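Local coordinates for mbGIPC protein (Monosiga brevicollis, PDB 6X1X), which is a GIPC-family protein whose PDZ domain, the part described here, probably binds the C-terminal tails of partner proteins, at residues 62-65 / 66-70. Sequence-based numbering, arbitrary orientation.
Sequences NGCR and HFEVA
Arg65, the N-cap residue of helix 66-75, runs its side chain across the CE2 corner of Phe67. CB meets the ring first, 3.5 Å from Phe67 CE2. CG follows, still close to that carbon. Bends at chi2 and chi3 then turn the chain so that NE and CZ pass the same atom. Phe67 CE2 thus lies over one face of the guanidinium, offset toward its rim, with the two planes 75° apart. At the tip, in the conformer described, NH1 comes 3.8 Å from His66 CD2, and the two side chains run side by side. NH1 also forms a salt bridge with Asp24, whose carboxylate accepts the backbone N-H of His66 as well.

The backbone of Arg65 is held by the first turn of the helix. Its N donates to Glu68 OE1 at 2.9 Å, on the anti side of the carboxylate and 26° out of its plane. Glu68, at N3, thus makes one half of a capping box; an N-cap arginine offers no side-chain acceptor for the return bond. Arg65 O accepts a nearly straight bond from Val69 N (3.1 Å, 168°) and a weak one from Glu68 N. A water donates to Gly63 O and weakly to Glu68 OE1.

Cys64 CB rests 4.0 Å from Val69 CG2. Val69 is buried against Ile22, Ile53 and Ile56. Helix 66-75 begins beside strand 20-23; in PDZ domains this pair borders the peptide groove.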
loop_
_atom_site.group_PDB
_atom_site.type_symbol
_atom_site.label_atom_id
_atom_site.label_comp_id
_atom_site.label_asym_id
_atom_site.label_seq_id
_atom_site.Cartn_x
_atom_site.Cartn_y
_atom_site.Cartn_z
ATOM N N ASN A 62 -5.984 0.792 -10.653
ATOM C CA ASN A 62 -6.223 -0.446 -11.381
ATOM C C ASN A 62 -5.408 -0.473 -12.669
ATOM O O ASN A 62 -5.401 0.490 -13.438
ATOM C CB ASN A 62 -7.713 -0.573 -11.687
ATOM C CG ASN A 62 -8.079 -1.926 -12.260
ATOM O OD1 ASN A 62 -7.324 -2.895 -12.144
ATOM N ND2 ASN A 62 -9.249 -2.001 -12.877
ATOM N N GLY A 63 -4.711 -1.584 -12.901
ATOM C CA GLY A 63 -3.892 -1.737 -14.081
ATOM C C GLY A 63 -2.526 -1.097 -14.004
ATOM O O GLY A 63 -1.718 -1.290 -14.919
ATOM N N CYS A 64 -2.227 -0.345 -12.949
ATOM C CA CYS A 64 -0.965 0.373 -12.885
ATOM C C CYS A 64 0.176 -0.541 -12.458
ATOM O O CYS A 64 0.033 -1.365 -11.551
ATOM C CB CYS A 64 -1.086 1.551 -11.924
ATOM S SG CYS A 64 -2.256 2.797 -12.496
ATOM N N ARG A 65 1.325 -0.364 -13.098
ATOM C CA ARG A 65 2.504 -1.143 -12.759
ATOM C C ARG A 65 3.100 -0.652 -11.446
ATOM O O ARG A 65 2.872 0.485 -11.011
ATOM C CB ARG A 65 3.553 -1.018 -13.863
ATOM C CG ARG A 65 3.175 -1.690 -15.174
ATOM C CD ARG A 65 3.574 -3.155 -15.193
ATOM N NE ARG A 65 4.855 -3.379 -15.866
ATOM C CZ ARG A 65 5.945 -3.859 -15.277
ATOM N NH1 ARG A 65 5.929 -4.172 -13.988
ATOM N NH2 ARG A 65 7.053 -4.031 -15.986
ATOM N N HIS A 66 3.899 -1.520 -10.819
ATOM C CA HIS A 66 4.489 -1.140 -9.545
ATOM C C HIS A 66 5.346 0.108 -9.665
ATOM O O HIS A 66 5.421 0.886 -8.711
ATOM C CB HIS A 66 5.253 -2.296 -8.887
ATOM C CG HIS A 66 6.525 -2.686 -9.578
ATOM N ND1 HIS A 66 7.695 -1.968 -9.470
ATOM C CD2 HIS A 66 6.815 -3.765 -10.340
ATOM C CE1 HIS A 66 8.639 -2.566 -10.175
ATOM N NE2 HIS A 66 8.132 -3.661 -10.711
ATOM N N PHE A 67 5.992 0.336 -10.811
ATOM C CA PHE A 67 6.803 1.545 -10.900
ATOM C C PHE A 67 5.946 2.805 -10.926
ATOM O O PHE A 67 6.398 3.859 -10.475
ATOM C CB PHE A 67 7.815 1.487 -12.049
ATOM C CG PHE A 67 7.204 1.404 -13.417
ATOM C CD1 PHE A 67 6.815 2.545 -14.095
ATOM C CD2 PHE A 67 7.082 0.181 -14.049
ATOM C CE1 PHE A 67 6.273 2.450 -15.369
ATOM C CE2 PHE A 67 6.546 0.084 -15.310
ATOM C CZ PHE A 67 6.141 1.210 -15.967
ATOM N N GLU A 68 4.709 2.712 -11.434
ATOM C CA GLU A 68 3.808 3.869 -11.445
ATOM C C GLU A 68 3.265 4.156 -10.053
ATOM O O GLU A 68 3.189 5.318 -9.632
ATOM C CB GLU A 68 2.665 3.627 -12.434
ATOM C CG GLU A 68 3.160 3.459 -13.858
ATOM C CD GLU A 68 2.086 3.048 -14.838
ATOM O OE1 GLU A 68 1.262 2.169 -14.507
ATOM O OE2 GLU A 68 2.065 3.624 -15.945
ATOM N N VAL A 69 2.862 3.106 -9.337
ATOM C CA VAL A 69 2.394 3.254 -7.965
ATOM C C VAL A 69 3.527 3.753 -7.078
ATOM O O VAL A 69 3.341 4.645 -6.236
ATOM C CB VAL A 69 1.821 1.908 -7.485
ATOM C CG1 VAL A 69 1.393 1.995 -6.034
ATOM C CG2 VAL A 69 0.653 1.487 -8.366
ATOM N N ALA A 70 4.728 3.206 -7.279
ATOM C CA ALA A 70 5.878 3.631 -6.492
ATOM C C ALA A 70 6.179 5.097 -6.720
ATOM O O ALA A 70 6.467 5.831 -5.771
ATOM C CB ALA A 70 7.099 2.789 -6.853
HETATM O O HOH W 1 0.154 -0.120 -16.848
#